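PDB 5IKY: oxalate biosynthetic component 1 from Burkholderia thailandensis, which produces oxalate in quorum sensing-dependent oxalogenesis, as a bifunctional enzyme combining serine hydrolase and lyase activities. Local coordinates for residues A[131-136]-A[486-491]; A[228-233]-A[250-255]; A[399-404]-A[426-431]. All blocks are in the same frame, centred on the assembly; numbering follows the deposited sequence.

Overall arrangement
Eight parallel strands, starting with 4-9 and ending with 471-474, close into a TIM-type barrel; contacts 2 and 3 lie on segments that follow barrel strands, while contact 1 ties the N-terminal domain to a turn after the last of them. Helix 126-138, in the N-terminal domain, packs against the late turn 486-491; contact 1 therefore closes a very long loop that takes in the other two. Contact 2 joins loops 228-233 and 250-255, between the second barrel strand and helix 257-270. Contact 3 follows in series, linking the start of helix 403-415 to helix 418-442, before barrel strand 446-451. The centres lie about 29 to 33 Å apart, and none of the contacts touch.

Contact 1 (A[131-136]-A[486-491])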
loop_
_atom_site.group_PDB
_atom_site.type_symbol
_atom_site.label_atom_id
_atom_site.label_comp_id
_atom_site.label_asym_id
_atom_site.label_seq_id
_atom_site.Cartn_x
_atom_site.Cartn_y
_atom_site.Cartn_z
ATOM N N GLN A 131 15.288 -31.509 1.939
ATOM C CA GLN A 131 14.299 -32.112 2.821
ATOM C C GLN A 131 14.517 -31.683 4.267
ATOM O O GLN A 131 13.561 -31.518 5.024
ATOM C CB GLN A 131 14.341 -33.635 2.700
ATOM C CG GLN A 131 14.062 -34.136 1.292
ATOM C CD GLN A 131 14.191 -35.641 1.169
ATOM O OE1 GLN A 131 14.062 -36.370 2.153
ATOM N NE2 GLN A 131 14.450 -36.116 -0.045
ATOM N N ILE A 132 15.779 -31.492 4.639
ATOM C CA ILE A 132 16.116 -30.983 5.961
ATOM C C ILE A 132 15.654 -29.538 6.101
ATOM O O ILE A 132 14.954 -29.187 7.052
ATOM C CB ILE A 132 17.630 -31.072 6.231
ATOM C CG1 ILE A 132 18.061 -32.534 6.359
ATOM C CG2 ILE A 132 18.001 -30.297 7.487
ATOM C CD1 ILE A 132 19.549 -32.714 6.560
ATOM N N VAL A 133 16.045 -28.705 5.141
ATOM C CA VAL A 133 15.642 -27.304 5.123
ATOM C C VAL A 133 14.122 -27.171 5.089
ATOM O O VAL A 133 13.550 -26.343 5.798
ATOM C CB VAL A 133 16.250 -26.555 3.917
ATOM C CG1 VAL A 133 15.663 -25.155 3.803
ATOM C CG2 VAL A 133 17.767 -26.492 4.040
ATOM N N LEU A 134 13.469 -27.999 4.280
ATOM C CA LEU A 134 12.014 -27.955 4.173
ATOM C C LEU A 134 11.332 -28.434 5.452
ATOM O O LEU A 134 10.292 -27.904 5.836
ATOM C CB LEU A 134 11.534 -28.783 2.980
ATOM C CG LEU A 134 11.747 -28.149 1.603
ATOM C CD1 LEU A 134 11.114 -28.995 0.511
ATOM C CD2 LEU A 134 11.197 -26.731 1.573
ATOM N N GLN A 135 11.915 -29.433 6.110
ATOM C CA GLN A 135 11.340 -29.941 7.352
ATOM C C GLN A 135 11.457 -28.933 8.488
ATOM O O GLN A 135 10.491 -28.693 9.213
ATOM C CB GLN A 135 11.999 -31.258 7.766
ATOM C CG GLN A 135 11.194 -32.490 7.391
ATOM C CD GLN A 135 9.872 -32.586 8.136
ATOM O OE1 GLN A 135 9.640 -31.881 9.118
ATOM N NE2 GLN A 135 8.999 -33.469 7.670
ATOM N N LEU A 136 12.638 -28.346 8.642
ATOM C CA LEU A 136 12.861 -27.401 9.729
ATOM C C LEU A 136 12.047 -26.125 9.524
ATOM O O LEU A 136 11.483 -25.588 10.476
ATOM C CB LEU A 136 14.351 -27.074 9.869
ATOM C CG LEU A 136 15.238 -28.248 10.296
ATOM C CD1 LEU A 136 16.620 -27.776 10.710
ATOM C CD2 LEU A 136 14.590 -29.036 11.421
ATOM N N ARG A 486 19.846 -18.115 -1.738
ATOM C CA ARG A 486 20.707 -17.969 -0.568
ATOM C C ARG A 486 20.682 -19.211 0.320
ATOM O O ARG A 486 21.561 -19.406 1.161
ATOM C CB ARG A 486 20.289 -16.747 0.250
ATOM C CG ARG A 486 20.305 -15.443 -0.524
ATOM C CD ARG A 486 19.592 -14.350 0.253
ATOM N NE ARG A 486 18.212 -14.722 0.556
ATOM C CZ ARG A 486 17.360 -13.958 1.229
ATOM N NH1 ARG A 486 17.743 -12.770 1.676
ATOM N NH2 ARG A 486 16.125 -14.381 1.457
ATOM N N VAL A 487 19.670 -20.047 0.124
ATOM C CA VAL A 487 19.473 -21.232 0.947
ATOM C C VAL A 487 20.062 -22.472 0.280
ATOM O O VAL A 487 19.864 -22.687 -0.918
ATOM C CB VAL A 487 17.970 -21.455 1.233
ATOM C CG1 VAL A 487 17.726 -22.794 1.909
ATOM C CG2 VAL A 487 17.421 -20.316 2.076
ATOM N N PRO A 488 20.803 -23.286 1.048
ATOM C CA PRO A 488 21.306 -24.561 0.526
ATOM C C PRO A 488 20.158 -25.460 0.084
ATOM O O PRO A 488 19.303 -25.815 0.895
ATOM C CB PRO A 488 22.058 -25.166 1.718
ATOM C CG PRO A 488 21.533 -24.452 2.917
ATOM C CD PRO A 488 21.193 -23.071 2.452
ATOM N N GLY A 489 20.143 -25.813 -1.198
ATOM C CA GLY A 489 19.042 -26.567 -1.766
ATOM C C GLY A 489 18.192 -25.683 -2.659
ATOM O O GLY A 489 17.499 -26.168 -3.553
ATOM N N GLY A 490 18.244 -24.378 -2.403
ATOM C CA GLY A 490 17.569 -23.398 -3.235
ATOM C C GLY A 490 16.094 -23.197 -2.941
ATOM O O GLY A 490 15.451 -22.330 -3.536
ATOM N N VAL A 491 15.553 -23.993 -2.025
ATOM C CA VAL A 491 14.130 -23.918 -1.709
ATOM C C VAL A 491 13.884 -23.928 -0.194
ATOM O O VAL A 491 14.628 -24.550 0.568
ATOM C CB VAL A 491 13.356 -25.079 -2.380
ATOM C CG1 VAL A 491 13.746 -26.418 -1.768
ATOM C CG2 VAL A 491 11.857 -24.856 -2.292
#
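Val133, on helix 126-138 of the N-terminal domain, sets both its methyls against a type II beta turn running from Val487 to Gly490, in a loop beyond the last strand of the TIM-type barrel. With CG1 anti to the backbone N (chi1 172°), the side chain splays its branches across the turn. Val133 CG1 meets Val487 CG1 at 3.7 Å, the two valines meeting aslant. Val133 CG1 also lies 3.4 Å from the backbone oxygen Val491 O. The other branch, Val133 CG2, goes to the second residue of the turn, 3.6 Å from Pro488 O and more loosely beside the ring, 4.4 Å from Pro488 CG. Leu134 does not aim its CB at the turn, yet its CD2 ends 4.2 Å from Val491 CG1. No hydrogen bond joins the two segments, so they meet by apolar packing. Just outside, Arg130 NE of the same helix bonds Gly489 O, and Pro488 also rests on helix 117-121. The turn itself is held by its own backbone bond, Gly490 N to Val487 O at 2.8 Å, with Gly489 in the third position at a phi of 107°, where a CB would be jammed against Pro488 O.

Contact 2 (A[228-233]-A[250-255]); sequences TRATDD and SQRNHI
An antiparallel beta bridge between two loops on the rim of the TIM-type barrel pairs Arg229 with Asn253 as a non-hydrogen-bonded pair, 4.8 Å from CA to CA. The flanking backbone bonds are His254 N to Thr228 O (3.1 Å, 170°) and Ala230 N to Arg252 O (2.9 Å). Thr228 adds its hydroxyl: OG1, turned between the backbone N and carbonyl carbon (chi1 50°), donates to a lone pair of His254 O at 2.6 Å, in the carbonyl plane. Arg229, bent at chi2, reaches over so that NH1 meets Gln251 O at 2.9 Å, while NE goes to Gly13 O and NH2 to Pro16 O. Ala230 CB packs on His254 CB at 3.7 Å. Farther out, Asp232 OD2 comes in at the edge of the Arg252 guanidinium, a long salt bridge of 3.6 Å to NH1, and Asp233 OD2 accepts from Ser250 N on its syn side at 2.8 Å. Asn253 OD1 bonds ND1 of His227, a magnesium ligand, and is thus a second-shell contact of the metal. The bridge lies between barrel strand 223-226, which leads into it, and helix 257-270, on which Thr228 rests; His254 leans on helix 293-296.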
loop_
_atom_site.group_PDB
_atom_site.type_symbol
_atom_site.label_atom_id
_atom_site.label_comp_id
_atom_site.label_asym_id
_atom_site.label_seq_id
_atom_site.Cartn_x
_atom_site.Cartn_y
_atom_site.Cartn_z
ATOM N N THR A 228 -12.286 -19.392 2.831
ATOM C CA THR A 228 -12.402 -19.439 4.287
ATOM C C THR A 228 -12.461 -20.890 4.765
ATOM O O THR A 228 -12.728 -21.800 3.981
ATOM C CB THR A 228 -13.642 -18.677 4.797
ATOM O OG1 THR A 228 -14.804 -19.102 4.075
ATOM C CG2 THR A 228 -13.458 -17.177 4.615
ATOM N N ARG A 229 -12.201 -21.105 6.051
ATOM C CA ARG A 229 -12.147 -22.456 6.601
ATOM C C ARG A 229 -13.072 -22.618 7.800
ATOM O O ARG A 229 -13.099 -21.772 8.694
ATOM C CB ARG A 229 -10.716 -22.812 7.015
ATOM C CG ARG A 229 -9.670 -22.647 5.921
ATOM C CD ARG A 229 -9.878 -23.628 4.783
ATOM N NE ARG A 229 -8.755 -23.607 3.853
ATOM C CZ ARG A 229 -7.671 -24.367 3.980
ATOM N NH1 ARG A 229 -7.567 -25.206 5.000
ATOM N NH2 ARG A 229 -6.690 -24.286 3.091
ATOM N N ALA A 230 -13.819 -23.718 7.820
ATOM C CA ALA A 230 -14.724 -24.015 8.923
ATOM C C ALA A 230 -13.952 -24.396 10.180
ATOM O O ALA A 230 -12.819 -24.870 10.102
ATOM C CB ALA A 230 -15.683 -25.127 8.536
ATOM N N THR A 231 -14.575 -24.192 11.337
ATOM C CA THR A 231 -13.967 -24.539 12.616
ATOM C C THR A 231 -14.918 -25.362 13.481
ATOM O O THR A 231 -14.762 -25.428 14.700
ATOM C CB THR A 231 -13.547 -23.282 13.403
ATOM O OG1 THR A 231 -14.695 -22.454 13.625
ATOM C CG2 THR A 231 -12.494 -22.493 12.640
ATOM N N ASP A 232 -15.900 -25.991 12.844
ATOM C CA ASP A 232 -16.938 -26.721 13.566
ATOM C C ASP A 232 -16.408 -27.982 14.249
ATOM O O ASP A 232 -16.954 -28.421 15.261
ATOM C CB ASP A 232 -18.091 -27.083 12.622
ATOM C CG ASP A 232 -17.612 -27.672 11.306
ATOM O OD1 ASP A 232 -16.446 -28.115 11.231
ATOM O OD2 ASP A 232 -18.406 -27.692 10.342
ATOM N N ASP A 233 -15.346 -28.561 13.698
ATOM C CA ASP A 233 -14.764 -29.775 14.266
ATOM C C ASP A 233 -13.419 -29.497 14.937
ATOM O O ASP A 233 -12.568 -30.381 15.037
ATOM C CB ASP A 233 -14.600 -30.843 13.183
ATOM C CG ASP A 233 -13.582 -30.455 12.131
ATOM O OD1 ASP A 233 -13.474 -29.251 11.814
ATOM O OD2 ASP A 233 -12.888 -31.358 11.620
ATOM N N SER A 250 -10.353 -30.551 10.788
ATOM C CA SER A 250 -10.244 -30.724 9.345
ATOM C C SER A 250 -9.737 -29.467 8.649
ATOM O O SER A 250 -9.136 -29.554 7.574
ATOM C CB SER A 250 -11.595 -31.125 8.751
ATOM O OG SER A 250 -12.156 -32.220 9.453
ATOM N N GLN A 251 -9.977 -28.310 9.266
ATOM C CA GLN A 251 -9.721 -27.016 8.631
ATOM C C GLN A 251 -10.350 -27.010 7.242
ATOM O O GLN A 251 -9.731 -26.588 6.265
ATOM C CB GLN A 251 -8.219 -26.724 8.551
ATOM C CG GLN A 251 -7.569 -26.411 9.893
ATOM C CD GLN A 251 -6.069 -26.191 9.784
ATOM O OE1 GLN A 251 -5.592 -25.515 8.872
ATOM N NE2 GLN A 251 -5.318 -26.764 10.718
ATOM N N ARG A 252 -11.585 -27.494 7.174
ATOM C CA ARG A 252 -12.252 -27.778 5.908
ATOM C C ARG A 252 -12.588 -26.525 5.117
ATOM O O ARG A 252 -13.039 -25.525 5.677
ATOM C CB ARG A 252 -13.533 -28.577 6.159
ATOM C CG ARG A 252 -14.065 -29.291 4.933
ATOM C CD ARG A 252 -15.405 -29.951 5.208
ATOM N NE ARG A 252 -16.490 -28.977 5.321
ATOM C CZ ARG A 252 -17.008 -28.561 6.472
ATOM N NH1 ARG A 252 -16.544 -29.031 7.622
ATOM N NH2 ARG A 252 -17.994 -27.672 6.474
ATOM N N ASN A 253 -12.367 -26.591 3.808
ATOM C CA ASN A 253 -12.796 -25.524 2.917
ATOM C C ASN A 253 -14.298 -25.345 3.026
ATOM O O ASN A 253 -15.064 -26.285 2.817
ATOM C CB ASN A 253 -12.401 -25.815 1.473
ATOM C CG ASN A 253 -12.837 -24.719 0.521
ATOM O OD1 ASN A 253 -12.314 -23.606 0.558
ATOM N ND2 ASN A 253 -13.795 -25.033 -0.347
ATOM N N HIS A 254 -14.711 -24.134 3.375
ATOM C CA HIS A 254 -16.108 -23.847 3.643
ATOM C C HIS A 254 -16.334 -22.349 3.586
ATOM O O HIS A 254 -15.481 -21.570 4.010
ATOM C CB HIS A 254 -16.521 -24.396 5.012
ATOM C CG HIS A 254 -17.991 -24.307 5.282
ATOM N ND1 HIS A 254 -18.906 -25.162 4.707
ATOM C CD2 HIS A 254 -18.704 -23.462 6.062
ATOM C CE1 HIS A 254 -20.120 -24.850 5.124
ATOM N NE2 HIS A 254 -20.026 -23.819 5.945
ATOM N N ILE A 255 -17.480 -21.942 3.061
ATOM C CA ILE A 255 -17.801 -20.526 2.986
ATOM C C ILE A 255 -18.365 -20.064 4.329
ATOM O O ILE A 255 -19.472 -20.439 4.714
ATOM C CB ILE A 255 -18.786 -20.246 1.838
ATOM C CG1 ILE A 255 -18.179 -20.736 0.523
ATOM C CG2 ILE A 255 -19.109 -18.762 1.750
ATOM C CD1 ILE A 255 -19.053 -20.509 -0.679
HETATM O O HOH W 1 -14.094 -21.099 1.140
HETATM O O HOH W 2 -13.229 -28.058 9.384
#

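Contact 3 (A[399-404]-A[426-431]); sequences SLIDVP and ELAATQ
Gln431 OE1 is gripped by two donors: the backbone Asp402 N, at 3.0 Å with a nearly straight N-H...O angle of 168°, and a water at 2.9 Å. The Asp402 N-H comes from above the amide's carbonyl plane and so misses the lone-pair direction. The same water donates a second hydrogen bond to Leu400 O at 2.7 Å, so the glutamine oxygen is tied to the loop both directly and through solvent. Gln431 gets there by leaving the helix with CG beside its backbone N and then bending sharply at chi2 (-93°), which swings the amide toward the loop. Asp402 crosses it at about a right angle, carboxylate and amide planes 83° apart, and its OD2 lies 2.8 Å from both Gln431 NE2 and Gln431 OE1, the latter a meeting of two acceptors that is not a hydrogen bond. Asp402 is the N-cap of helix 403-415: its side chain caps a backbone N just beyond, and OD1 also bonds Thr405 OG1. One residue thus starts a helix and hands its own N-H to the next one. Helices 403-415 and 418-442 form an antiparallel helical hairpin between two barrel strands, 375-380 and 446-451, and the contact lies where the first helix begins alongside the middle of the second. Next to the polar group, Ile401 sends CD1 toward Ala428, 4.3 Å from its CB, and presents its own CA to Gln431 OE1 at 3.5 Å. Leu400 and Ile401 continue onto Leu432, Leu400 also onto Thr435, while Leu427 and Ala428 pack on Ile409 of the partner helix.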
loop_
_atom_site.group_PDB
_atom_site.type_symbol
_atom_site.label_atom_id
_atom_site.label_comp_id
_atom_site.label_asym_id
_atom_site.label_seq_id
_atom_site.Cartn_x
_atom_site.Cartn_y
_atom_site.Cartn_z
ATOM N N SER A 399 -7.446 -33.759 -17.879
ATOM C CA SER A 399 -6.548 -32.694 -17.441
ATOM C C SER A 399 -6.082 -31.828 -18.606
ATOM O O SER A 399 -5.941 -32.313 -19.730
ATOM C CB SER A 399 -5.334 -33.287 -16.718
ATOM O OG SER A 399 -5.731 -34.224 -15.731
ATOM N N LEU A 400 -5.849 -30.546 -18.333
ATOM C CA LEU A 400 -5.326 -29.627 -19.339
ATOM C C LEU A 400 -3.969 -30.111 -19.826
ATOM O O LEU A 400 -3.694 -30.129 -21.025
ATOM C CB LEU A 400 -5.217 -28.209 -18.778
ATOM C CG LEU A 400 -6.531 -27.536 -18.379
ATOM C CD1 LEU A 400 -6.274 -26.126 -17.873
ATOM C CD2 LEU A 400 -7.505 -27.521 -19.551
ATOM N N ILE A 401 -3.125 -30.501 -18.878
ATOM C CA ILE A 401 -1.890 -31.204 -19.187
ATOM C C ILE A 401 -2.094 -32.669 -18.828
ATOM O O ILE A 401 -2.318 -32.990 -17.662
ATOM C CB ILE A 401 -0.687 -30.632 -18.411
ATOM C CG1 ILE A 401 -0.528 -29.139 -18.699
ATOM C CG2 ILE A 401 0.588 -31.384 -18.765
ATOM C CD1 ILE A 401 0.670 -28.514 -18.023
ATOM N N ASP A 402 -2.038 -33.553 -19.821
ATOM C CA ASP A 402 -2.319 -34.963 -19.569
ATOM C C ASP A 402 -1.338 -35.523 -18.546
ATOM O O ASP A 402 -0.188 -35.090 -18.473
ATOM C CB ASP A 402 -2.280 -35.789 -20.865
ATOM C CG ASP A 402 -0.907 -35.818 -21.509
ATOM O OD1 ASP A 402 -0.028 -36.558 -21.019
ATOM O OD2 ASP A 402 -0.711 -35.121 -22.525
ATOM N N VAL A 403 -1.819 -36.467 -17.745
ATOM C CA VAL A 403 -1.040 -37.053 -16.657
ATOM C C VAL A 403 0.325 -37.619 -17.089
ATOM O O VAL A 403 1.318 -37.394 -16.396
ATOM C CB VAL A 403 -1.856 -38.158 -15.941
ATOM C CG1 VAL A 403 -1.017 -38.852 -14.884
ATOM C CG2 VAL A 403 -3.117 -37.564 -15.325
ATOM N N PRO A 404 0.390 -38.346 -18.225
ATOM C CA PRO A 404 1.727 -38.779 -18.657
ATOM C C PRO A 404 2.693 -37.617 -18.887
ATOM O O PRO A 404 3.874 -37.728 -18.558
ATOM C CB PRO A 404 1.448 -39.517 -19.970
ATOM C CG PRO A 404 0.067 -40.025 -19.817
ATOM C CD PRO A 404 -0.666 -38.956 -19.058
ATOM N N GLU A 426 8.558 -26.358 -22.915
ATOM C CA GLU A 426 7.975 -26.699 -24.208
ATOM C C GLU A 426 6.828 -27.692 -24.049
ATOM O O GLU A 426 5.785 -27.554 -24.689
ATOM C CB GLU A 426 9.041 -27.269 -25.146
ATOM N N LEU A 427 7.024 -28.688 -23.190
ATOM C CA LEU A 427 5.995 -29.690 -22.927
ATOM C C LEU A 427 4.733 -29.049 -22.358
ATOM O O LEU A 427 3.621 -29.364 -22.778
ATOM C CB LEU A 427 6.516 -30.761 -21.964
ATOM C CG LEU A 427 7.445 -31.828 -22.545
ATOM C CD1 LEU A 427 7.863 -32.824 -21.470
ATOM C CD2 LEU A 427 6.780 -32.539 -23.710
ATOM N N ALA A 428 4.917 -28.146 -21.401
ATOM C CA ALA A 428 3.796 -27.479 -20.750
ATOM C C ALA A 428 3.068 -26.543 -21.711
ATOM O O ALA A 428 1.837 -26.522 -21.756
ATOM C CB ALA A 428 4.277 -26.715 -19.527
ATOM N N ALA A 429 3.833 -25.778 -22.483
ATOM C CA ALA A 429 3.264 -24.805 -23.409
ATOM C C ALA A 429 2.513 -25.471 -24.562
ATOM O O ALA A 429 1.433 -25.025 -24.949
ATOM C CB ALA A 429 4.355 -23.895 -23.949
ATOM N N THR A 430 3.089 -26.538 -25.106
ATOM C CA THR A 430 2.484 -27.255 -26.226
ATOM C C THR A 430 1.141 -27.870 -25.834
ATOM O O THR A 430 0.207 -27.912 -26.634
ATOM C CB THR A 430 3.424 -28.356 -26.749
ATOM O OG1 THR A 430 4.657 -27.764 -27.178
ATOM C CG2 THR A 430 2.796 -29.095 -27.916
ATOM N N GLN A 431 1.047 -28.330 -24.590
ATOM C CA GLN A 431 -0.181 -28.929 -24.081
ATOM C C GLN A 431 -1.261 -27.886 -23.791
ATOM O O GLN A 431 -2.452 -28.156 -23.943
ATOM C CB GLN A 431 0.113 -29.733 -22.812
ATOM C CG GLN A 431 0.824 -31.049 -23.063
ATOM C CD GLN A 431 -0.143 -32.206 -23.201
ATOM O OE1 GLN A 431 -1.106 -32.318 -22.440
ATOM N NE2 GLN A 431 0.102 -33.072 -24.177
HETATM O O HOH W 3 -3.888 -31.714 -23.193
#